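Side-chain contacts in dTDP-4-dehydrorhamnose 3,5-epimerase (Elizabethkingia anophelis NUHP1, PDB 6C46), which probably catalyses the 3,5-epimerisation of dTDP-4-dehydro-6-deoxyglucose to dTDP-4-dehydro-beta-L-rhamnose in dTDP-L-rhamnose biosynthesis: residues K42-E45 with L49-H52; K17-I22 with R123-G128; D91-L96 with L117-P122; N57-S62 with H127-L132. All coordinates share one frame; numbering follows the deposited sequence.

Contact 1: residues K42-E45 with L49-H52; sequences KFEE and LNGH. With CA (calcium ion), chain F.
With CG anti to the carbonyl carbon (chi1 -69°) and the chain extended beyond it (chi2 180°), Glu-44 carries its carboxylate off helix 40-47 toward the backbone of Gly-51. Phe-43, one residue earlier, has CG anti to its own N and turns its ring toward the same loop. Glu-44 OE2 accepts from Gly-51 N through its anti lone pair, at 2.7 Å and an N-H...O angle of 153°. Both oxygens of this carboxylate also hold the calcium ion, Glu-44 OE1 at 2.5 Å and Glu-44 OE2 at 2.4 Å from the metal, and Glu-40 adds a further ligand. Water 1, bound to the metal, donates to Asn-50 OD1 at 2.8 Å. Asn-50 OD1 also accepts from His-52 N, 3.0 Å away, which closes an Asx turn. Beside these polar bonds the edge of the Phe-43 ring meets the carbonyl of Asn-50, its CE2 lying 3.7 Å from Asn-50 O, while CD2 packs near Gly-51 CA. OE2 thus serves a metal and a peptide N-H at once. The calcium would polarise that oxygen, and the bidentate metal bond and the Gly-51 N-H together fix the carboxylate's rotation, tying the loop directly and through water to the metal site.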
# COMPACT_ATOMS: atom_id res chain seq x y z
N LYS A 42 9.48 -11.44 -6.61
CA LYS A 42 8.64 -12.46 -7.23
C LYS A 42 8.02 -11.93 -8.51
O LYS A 42 7.96 -12.65 -9.52
CB LYS A 42 7.55 -12.91 -6.26
CG LYS A 42 8.12 -13.68 -5.05
CD LYS A 42 7.04 -14.02 -4.02
CE LYS A 42 7.65 -14.86 -2.86
NZ LYS A 42 6.59 -15.05 -1.86
N PHE A 43 7.54 -10.69 -8.47
CA PHE A 43 6.90 -10.11 -9.63
C PHE A 43 7.89 -10.00 -10.78
O PHE A 43 7.57 -10.36 -11.93
CB PHE A 43 6.33 -8.75 -9.27
CG PHE A 43 5.66 -8.07 -10.41
CD1 PHE A 43 4.36 -8.37 -10.74
CD2 PHE A 43 6.35 -7.11 -11.16
CE1 PHE A 43 3.72 -7.73 -11.79
CE2 PHE A 43 5.73 -6.47 -12.22
CZ PHE A 43 4.41 -6.77 -12.53
N GLU A 44 9.10 -9.50 -10.50
CA GLU A 44 10.09 -9.34 -11.57
C GLU A 44 10.54 -10.70 -12.11
O GLU A 44 10.74 -10.85 -13.33
CB GLU A 44 11.28 -8.52 -11.06
CG GLU A 44 10.85 -7.08 -10.82
CD GLU A 44 11.97 -6.17 -10.30
OE1 GLU A 44 13.01 -6.66 -9.79
OE2 GLU A 44 11.81 -4.96 -10.44
N GLU A 45 10.69 -11.70 -11.24
CA GLU A 45 11.02 -13.06 -11.68
C GLU A 45 9.97 -13.59 -12.65
O GLU A 45 10.30 -14.25 -13.65
CB GLU A 45 11.16 -14.01 -10.48
CG GLU A 45 12.44 -13.84 -9.66
CD GLU A 45 12.48 -14.63 -8.33
OE1 GLU A 45 11.42 -14.96 -7.74
OE2 GLU A 45 13.61 -14.90 -7.88
N LEU A 49 9.38 -7.71 -16.08
CA LEU A 49 9.05 -6.28 -16.08
C LEU A 49 9.62 -5.60 -14.84
O LEU A 49 9.98 -6.25 -13.86
CB LEU A 49 7.54 -6.07 -16.10
CG LEU A 49 6.80 -6.68 -17.31
CD1 LEU A 49 5.31 -6.52 -17.11
CD2 LEU A 49 7.22 -5.96 -18.56
N ASN A 50 9.68 -4.27 -14.89
CA ASN A 50 10.04 -3.48 -13.71
C ASN A 50 9.03 -3.67 -12.60
O ASN A 50 7.82 -3.47 -12.80
CB ASN A 50 10.12 -2.01 -14.09
CG ASN A 50 10.38 -1.12 -12.89
OD1 ASN A 50 11.12 -1.49 -11.96
ND2 ASN A 50 9.79 0.07 -12.91
N GLY A 51 9.49 -4.04 -11.41
CA GLY A 51 8.59 -4.14 -10.26
C GLY A 51 8.81 -3.10 -9.19
O GLY A 51 8.24 -3.23 -8.10
N HIS A 52 9.62 -2.08 -9.45
CA HIS A 52 9.97 -1.05 -8.47
C HIS A 52 8.92 0.06 -8.49
O HIS A 52 8.91 0.90 -9.40
CB HIS A 52 11.34 -0.49 -8.80
CG HIS A 52 11.81 0.58 -7.85
ND1 HIS A 52 12.99 1.27 -8.04
CD2 HIS A 52 11.28 1.04 -6.69
CE1 HIS A 52 13.15 2.14 -7.06
NE2 HIS A 52 12.13 2.02 -6.22
CA CA F . 13.79 -4.30 -9.23
O HOH W 1 13.43 -2.45 -10.79
O HOH W 2 15.53 -4.98 -10.72
O HOH W 3 15.12 -5.55 -7.67

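Contact 2: residues K17-I22 with R123-G128; sequences KDCYII and RGFAHG
Phe-125 is the residue through which 123-128 meets Lys-17 and Cys-19. Arg-123 comes first, its side chain directed to a salt bridge with Asp-143 and its carbonyl O turned back to lie in the plane of the Phe-125 ring, at the edge. Gly-124 follows with a positive phi of 89°, a bend that precedes strand 125-131, and its backbone bonds to Leu-96. Phe-125 then projects toward the other segment, CG placed beside its own N and anti to the carbonyl carbon (chi1 -78°). The far end of the ring does the touching: Phe-125 CZ lies 3.4 Å from Lys-17 O, which sits near the ring plane at the edge, and CE1 is 3.9 Å from the same oxygen. Across the ring tip, Phe-125 CE2 packs against Cys-19 CB at 4.0 Å. Cys-19 SG takes an oblique sulfur-aromatic position, 5.4 Å from the centroid of the Phe-125 ring and 47° off its normal. Lys-17 O is not left to the ring, because Arg-97 NH2 donates to it. No hydrogen bond joins the two segments. Beyond Phe-125 the strand runs on, Ala-126 pairing with Val-94. In the cupin sandwich this places the ring between two layers: strand 125-131 lies beside 88-95 in one sheet, whereas Cys-19 leads into strand 20-23, which pairs with 10-13 and 118-121 in the other.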
# COMPACT_ATOMS: atom_id res chain seq x y z
N LYS A 17 -1.81 -7.72 -23.27
CA LYS A 17 -0.43 -8.17 -23.04
C LYS A 17 0.20 -7.42 -21.89
O LYS A 17 0.15 -6.19 -21.84
CB LYS A 17 0.42 -7.95 -24.29
CG LYS A 17 1.82 -8.57 -24.20
CD LYS A 17 2.64 -8.31 -25.48
CE LYS A 17 2.98 -6.84 -25.64
NZ LYS A 17 3.88 -6.61 -26.80
N ASP A 18 0.85 -8.16 -20.99
CA ASP A 18 1.60 -7.67 -19.83
C ASP A 18 0.71 -7.14 -18.73
O ASP A 18 1.22 -6.61 -17.74
CB ASP A 18 2.60 -6.57 -20.18
CG ASP A 18 3.60 -6.99 -21.26
OD1 ASP A 18 4.22 -8.06 -21.11
OD2 ASP A 18 3.77 -6.25 -22.25
N CYS A 19 -0.60 -7.25 -18.87
CA CYS A 19 -1.53 -6.75 -17.88
C CYS A 19 -2.04 -7.94 -17.07
O CYS A 19 -2.60 -8.88 -17.63
CB CYS A 19 -2.64 -5.98 -18.61
SG CYS A 19 -4.02 -5.38 -17.66
N TYR A 20 -1.83 -7.91 -15.74
CA TYR A 20 -2.08 -9.09 -14.91
C TYR A 20 -2.93 -8.75 -13.70
O TYR A 20 -2.91 -7.63 -13.19
CB TYR A 20 -0.77 -9.74 -14.38
CG TYR A 20 0.12 -10.18 -15.51
CD1 TYR A 20 -0.18 -11.33 -16.24
CD2 TYR A 20 1.24 -9.45 -15.84
CE1 TYR A 20 0.61 -11.72 -17.30
CE2 TYR A 20 2.05 -9.84 -16.89
CZ TYR A 20 1.74 -10.97 -17.61
OH TYR A 20 2.54 -11.33 -18.66
N ILE A 21 -3.64 -9.77 -13.23
CA ILE A 21 -4.33 -9.74 -11.94
C ILE A 21 -3.44 -10.45 -10.92
O ILE A 21 -3.00 -11.59 -11.16
CB ILE A 21 -5.70 -10.44 -12.04
CG1 ILE A 21 -6.59 -9.70 -13.05
CG2 ILE A 21 -6.38 -10.53 -10.64
CD1 ILE A 21 -7.75 -10.57 -13.54
N ILE A 22 -3.20 -9.82 -9.78
CA ILE A 22 -2.50 -10.49 -8.67
C ILE A 22 -3.57 -11.05 -7.75
O ILE A 22 -4.32 -10.30 -7.12
CB ILE A 22 -1.59 -9.55 -7.90
CG1 ILE A 22 -0.67 -8.79 -8.85
CG2 ILE A 22 -0.79 -10.38 -6.83
CD1 ILE A 22 0.45 -8.00 -8.16
N ARG A 123 3.07 0.43 -18.21
CA ARG A 123 3.33 1.65 -18.95
C ARG A 123 2.83 1.50 -20.39
O ARG A 123 2.94 0.43 -20.98
CB ARG A 123 4.83 1.95 -18.99
CG ARG A 123 5.43 2.28 -17.61
CD ARG A 123 6.87 2.77 -17.74
NE ARG A 123 7.43 3.05 -16.41
CZ ARG A 123 8.59 3.66 -16.22
NH1 ARG A 123 9.29 4.07 -17.28
NH2 ARG A 123 9.04 3.88 -14.97
N GLY A 124 2.32 2.61 -20.95
CA GLY A 124 1.75 2.63 -22.29
C GLY A 124 0.27 2.32 -22.34
O GLY A 124 -0.30 2.21 -23.44
N PHE A 125 -0.36 2.13 -21.19
CA PHE A 125 -1.79 1.90 -21.08
C PHE A 125 -2.45 3.17 -20.58
O PHE A 125 -1.81 4.00 -19.94
CB PHE A 125 -2.11 0.77 -20.09
CG PHE A 125 -1.90 -0.62 -20.63
CD1 PHE A 125 -0.66 -1.03 -21.11
CD2 PHE A 125 -2.96 -1.53 -20.65
CE1 PHE A 125 -0.47 -2.34 -21.60
CE2 PHE A 125 -2.78 -2.84 -21.13
CZ PHE A 125 -1.53 -3.23 -21.63
N ALA A 126 -3.74 3.29 -20.85
CA ALA A 126 -4.57 4.26 -20.14
C ALA A 126 -5.39 3.52 -19.11
O ALA A 126 -5.67 2.33 -19.25
CB ALA A 126 -5.49 5.04 -21.09
N HIS A 127 -5.81 4.25 -18.06
CA HIS A 127 -6.44 3.62 -16.92
C HIS A 127 -7.57 4.49 -16.39
O HIS A 127 -7.49 5.72 -16.39
CB HIS A 127 -5.42 3.36 -15.79
CG HIS A 127 -6.06 3.02 -14.48
ND1 HIS A 127 -6.18 3.93 -13.45
CD2 HIS A 127 -6.64 1.87 -14.04
CE1 HIS A 127 -6.82 3.36 -12.44
NE2 HIS A 127 -7.11 2.11 -12.78
N GLY A 128 -8.61 3.84 -15.88
CA GLY A 128 -9.67 4.58 -15.22
C GLY A 128 -10.51 3.66 -14.36
O GLY A 128 -10.35 2.44 -14.41

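Contact 3: residues D91-L96 with L117-P122; sequences DVAVDL and LQFYVP
Asp-91 OD2 meets the rim of the Phe-119 ring, while OD1 of the same buried carboxylate is held by a hydrogen bond from outside the two segments, to His-127 NE2. This is the interior of the cupin beta-sandwich, where strand 88-95 of one sheet faces strand 118-121 of the other. The two run in roughly the same direction, their segment axes 8.6 Å apart at closest approach and inclined by 21°. With CG anti to the backbone N (chi1 -168°), Asp-91 OD2 reaches the CD1-CE1 edge of Phe-119, 3.1 Å from CD1 and 3.4 Å from CE1. The oxygen lies in the ring plane and so faces the slightly positive C-H rim, probably a favourable contact. Carboxylate and ring planes are nearly perpendicular, 86° apart. Two residues along, the small side chain of Ala-93 fits beside the same ring, with its CB 3.8 Å from both CE1 and CZ of Phe-119. Met-109 and Val-82 also touch Phe-119. No hydrogen bond crosses between the segments, and apolar contact completes the join. Val-121 offers both of its methyls to the same alanine, CG1 lying 4.0 Å and CG2 4.2 Å from Ala-93 CB.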
# COMPACT_ATOMS: atom_id res chain seq x y z
N ASP A 91 -12.70 -1.25 -12.67
CA ASP A 91 -11.45 -0.67 -13.11
C ASP A 91 -11.18 -1.11 -14.54
O ASP A 91 -11.34 -2.29 -14.85
CB ASP A 91 -10.31 -1.13 -12.22
CG ASP A 91 -9.06 -0.34 -12.45
OD1 ASP A 91 -8.81 0.64 -11.69
OD2 ASP A 91 -8.34 -0.67 -13.41
N VAL A 92 -10.75 -0.18 -15.41
CA VAL A 92 -10.58 -0.46 -16.84
C VAL A 92 -9.19 -0.04 -17.30
O VAL A 92 -8.72 1.04 -16.93
CB VAL A 92 -11.65 0.27 -17.69
CG1 VAL A 92 -11.38 0.07 -19.17
CG2 VAL A 92 -13.06 -0.26 -17.35
N ALA A 93 -8.54 -0.88 -18.09
CA ALA A 93 -7.26 -0.58 -18.72
C ALA A 93 -7.40 -0.69 -20.23
O ALA A 93 -8.17 -1.52 -20.72
CB ALA A 93 -6.16 -1.52 -18.23
N VAL A 94 -6.66 0.16 -20.96
CA VAL A 94 -6.65 0.18 -22.42
C VAL A 94 -5.21 0.17 -22.89
O VAL A 94 -4.41 1.04 -22.50
CB VAL A 94 -7.36 1.42 -23.00
CG1 VAL A 94 -7.37 1.34 -24.55
CG2 VAL A 94 -8.75 1.55 -22.42
N ASP A 95 -4.86 -0.79 -23.73
CA ASP A 95 -3.51 -0.88 -24.26
C ASP A 95 -3.37 0.14 -25.38
O ASP A 95 -4.10 0.10 -26.37
CB ASP A 95 -3.25 -2.32 -24.74
CG ASP A 95 -1.82 -2.58 -25.18
OD1 ASP A 95 -1.04 -1.61 -25.34
OD2 ASP A 95 -1.48 -3.77 -25.35
N LEU A 96 -2.44 1.09 -25.21
CA LEU A 96 -2.20 2.11 -26.23
C LEU A 96 -0.83 2.01 -26.86
O LEU A 96 -0.36 2.98 -27.47
CB LEU A 96 -2.42 3.50 -25.64
CG LEU A 96 -3.83 3.77 -25.11
CD1 LEU A 96 -3.86 5.13 -24.39
CD2 LEU A 96 -4.86 3.72 -26.25
N LEU A 117 -8.19 -8.26 -4.74
CA LEU A 117 -7.44 -8.35 -5.98
C LEU A 117 -6.63 -7.08 -6.26
O LEU A 117 -7.01 -5.98 -5.87
CB LEU A 117 -8.39 -8.61 -7.16
CG LEU A 117 -9.13 -9.96 -7.10
CD1 LEU A 117 -10.15 -10.14 -8.28
CD2 LEU A 117 -8.13 -11.11 -7.09
N GLN A 118 -5.53 -7.25 -6.97
CA GLN A 118 -4.79 -6.13 -7.52
C GLN A 118 -4.70 -6.29 -9.03
O GLN A 118 -4.65 -7.41 -9.55
CB GLN A 118 -3.39 -6.04 -6.96
CG GLN A 118 -3.33 -5.89 -5.44
CD GLN A 118 -1.93 -6.20 -4.99
OE1 GLN A 118 -1.10 -5.32 -4.94
NE2 GLN A 118 -1.66 -7.49 -4.72
N PHE A 119 -4.59 -5.16 -9.72
CA PHE A 119 -4.60 -5.11 -11.18
C PHE A 119 -3.35 -4.37 -11.59
O PHE A 119 -3.12 -3.23 -11.14
CB PHE A 119 -5.88 -4.40 -11.64
CG PHE A 119 -6.14 -4.43 -13.13
CD1 PHE A 119 -6.80 -3.36 -13.74
CD2 PHE A 119 -5.81 -5.52 -13.91
CE1 PHE A 119 -7.10 -3.38 -15.11
CE2 PHE A 119 -6.10 -5.54 -15.26
CZ PHE A 119 -6.74 -4.47 -15.87
N TYR A 120 -2.49 -5.02 -12.37
CA TYR A 120 -1.24 -4.41 -12.83
C TYR A 120 -1.44 -3.90 -14.25
O TYR A 120 -1.68 -4.69 -15.16
CB TYR A 120 -0.06 -5.38 -12.80
CG TYR A 120 1.18 -4.79 -13.47
CD1 TYR A 120 1.95 -3.82 -12.82
CD2 TYR A 120 1.57 -5.17 -14.77
CE1 TYR A 120 3.06 -3.26 -13.43
CE2 TYR A 120 2.70 -4.60 -15.40
CZ TYR A 120 3.44 -3.65 -14.71
OH TYR A 120 4.54 -3.06 -15.28
N VAL A 121 -1.31 -2.58 -14.44
CA VAL A 121 -1.52 -1.86 -15.69
C VAL A 121 -0.16 -1.37 -16.17
O VAL A 121 0.43 -0.46 -15.54
CB VAL A 121 -2.48 -0.67 -15.48
CG1 VAL A 121 -2.76 0.00 -16.80
CG2 VAL A 121 -3.79 -1.11 -14.80
N PRO A 122 0.39 -1.91 -17.24
CA PRO A 122 1.75 -1.53 -17.68
C PRO A 122 1.83 -0.08 -18.13
O PRO A 122 0.83 0.57 -18.44
CB PRO A 122 2.02 -2.46 -18.87
CG PRO A 122 0.99 -3.60 -18.73
CD PRO A 122 -0.20 -2.99 -18.07

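Contact 4: residues N57-S62 with H127-L132; sequences NISKSS and HGFVVL
Ser-61 and Val-131 meet in apolar van der Waals contact, Ser-61 CB to Val-131 CG2 at 3.9 Å. Val-131 has CG1 anti to its N (chi1 173°) and CG2 beside it; CG2 faces Ser-61 CB, while CG1 lies against the carbonyl of Ser-62. That carbonyl supplies the polar-on-apolar contacts. Ser-62 O rests against the valine branch point, 3.4 Å from Val-131 CB and 3.6 Å from CG1, with CG2 a little farther off at 3.8 Å. A looser approach brings a hydroxyl near an aromatic ring: Ser-59 OG lies oblique to the ring of Phe-129, 4.1 Å from its CZ. With CG of Phe-129 between its backbone N and carbonyl carbon (chi1 74°), the CZ end of the ring lies nearest Ser-59. Phe-138 stacks on it. The directions of the two strand segments differ by 50°, and their axes come within 7.6 Å, each strand belonging to a different sheet of the cupin sandwich. Strand 55-62 pairs with 135-142 on one side and, through Asn-57 to Lys-60, continues the sheet into the second subunit. No hydrogen bond crosses between the segments, so their meeting rests on van der Waals contact, while Ser-59 and Ser-61 bond through their backbones to Phe-138 and Ala-136.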
# COMPACT_ATOMS: atom_id res chain seq x y z
N ASN A 57 -0.65 6.35 -3.99
CA ASN A 57 -1.69 7.36 -3.97
C ASN A 57 -2.99 6.74 -3.48
O ASN A 57 -3.27 5.56 -3.75
CB ASN A 57 -1.92 7.96 -5.36
CG ASN A 57 -0.63 8.40 -6.02
OD1 ASN A 57 -0.11 9.46 -5.70
ND2 ASN A 57 -0.10 7.59 -6.94
N ILE A 58 -3.79 7.53 -2.79
CA ILE A 58 -5.07 7.09 -2.24
C ILE A 58 -6.15 8.08 -2.64
O ILE A 58 -5.95 9.30 -2.53
CB ILE A 58 -5.01 6.97 -0.70
CG1 ILE A 58 -3.95 5.95 -0.26
CG2 ILE A 58 -6.37 6.58 -0.14
CD1 ILE A 58 -4.35 4.49 -0.58
N SER A 59 -7.31 7.56 -3.03
CA SER A 59 -8.46 8.45 -3.17
C SER A 59 -9.70 7.76 -2.62
O SER A 59 -9.80 6.53 -2.63
CB SER A 59 -8.67 8.85 -4.64
OG SER A 59 -9.02 7.73 -5.40
N LYS A 60 -10.62 8.57 -2.12
CA LYS A 60 -11.94 8.13 -1.68
C LYS A 60 -12.96 8.93 -2.47
O LYS A 60 -12.83 10.16 -2.54
CB LYS A 60 -12.14 8.35 -0.19
CG LYS A 60 -13.58 8.06 0.30
CD LYS A 60 -13.64 7.90 1.82
CE LYS A 60 -15.07 7.80 2.32
NZ LYS A 60 -15.14 7.67 3.80
N SER A 61 -13.94 8.25 -3.06
CA SER A 61 -14.93 8.90 -3.92
C SER A 61 -16.27 8.22 -3.71
O SER A 61 -16.35 7.09 -3.21
CB SER A 61 -14.54 8.83 -5.41
OG SER A 61 -13.15 9.03 -5.59
N SER A 62 -17.34 8.91 -4.10
CA SER A 62 -18.69 8.41 -3.88
C SER A 62 -19.21 7.67 -5.11
O SER A 62 -18.64 7.76 -6.20
CB SER A 62 -19.62 9.56 -3.51
OG SER A 62 -19.10 10.27 -2.41
N HIS A 127 -5.81 4.25 -18.06
CA HIS A 127 -6.44 3.62 -16.92
C HIS A 127 -7.57 4.49 -16.39
O HIS A 127 -7.49 5.72 -16.39
CB HIS A 127 -5.42 3.36 -15.79
CG HIS A 127 -6.06 3.02 -14.48
ND1 HIS A 127 -6.18 3.93 -13.45
CD2 HIS A 127 -6.64 1.87 -14.04
CE1 HIS A 127 -6.82 3.36 -12.44
NE2 HIS A 127 -7.11 2.11 -12.78
N GLY A 128 -8.61 3.84 -15.88
CA GLY A 128 -9.67 4.58 -15.22
C GLY A 128 -10.51 3.66 -14.36
O GLY A 128 -10.35 2.44 -14.41
N PHE A 129 -11.41 4.25 -13.57
CA PHE A 129 -12.29 3.41 -12.76
C PHE A 129 -13.57 4.15 -12.42
O PHE A 129 -13.63 5.38 -12.48
CB PHE A 129 -11.59 2.94 -11.49
CG PHE A 129 -11.43 4.00 -10.43
CD1 PHE A 129 -12.34 4.09 -9.39
CD2 PHE A 129 -10.35 4.86 -10.46
CE1 PHE A 129 -12.18 5.05 -8.39
CE2 PHE A 129 -10.18 5.82 -9.46
CZ PHE A 129 -11.10 5.92 -8.43
N VAL A 130 -14.60 3.38 -12.04
CA VAL A 130 -15.86 3.95 -11.58
C VAL A 130 -16.22 3.33 -10.24
O VAL A 130 -15.93 2.16 -9.99
CB VAL A 130 -17.00 3.70 -12.60
CG1 VAL A 130 -17.20 2.21 -12.78
CG2 VAL A 130 -18.30 4.37 -12.14
N VAL A 131 -16.79 4.14 -9.35
CA VAL A 131 -17.13 3.66 -8.01
C VAL A 131 -18.47 2.95 -8.09
O VAL A 131 -19.47 3.54 -8.52
CB VAL A 131 -17.16 4.81 -6.99
CG1 VAL A 131 -17.68 4.30 -5.66
CG2 VAL A 131 -15.75 5.43 -6.84
N LEU A 132 -18.51 1.69 -7.66
CA LEU A 132 -19.75 0.92 -7.69
C LEU A 132 -20.52 0.96 -6.38
O LEU A 132 -21.74 0.76 -6.38
CB LEU A 132 -19.44 -0.54 -8.01
CG LEU A 132 -18.66 -0.77 -9.30
CD1 LEU A 132 -18.29 -2.24 -9.39
CD2 LEU A 132 -19.51 -0.33 -10.49

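In the fold
Contacts 2 and 3 form the middle of the sandwich, their centres 3 Å apart: Tyr-20 O lies 2.8 Å from Tyr-120 N, and Cys-19 SG makes a close contact with Phe-119. Asp-91 OD1 and His-127 NE2, 2.5 Å apart, link contact 3 to the strand that contacts 2 and 4 share. Contact 1 joins from outside, where Leu-49 CD1 meets Tyr-120 CE2 at 3.7 Å and Asp-18 CB at 4.1 Å. Contact 4 lies about 25 Å, centre to centre, from contact 1. The predicted catalytic pair is nearer to contacts 3 and 4: the side chain of Tyr-140 is about 5 Å from that of Ser-59 and about 7 Å from that of Asp-91, and that of His-70 is about 7 Å from that of Phe-129.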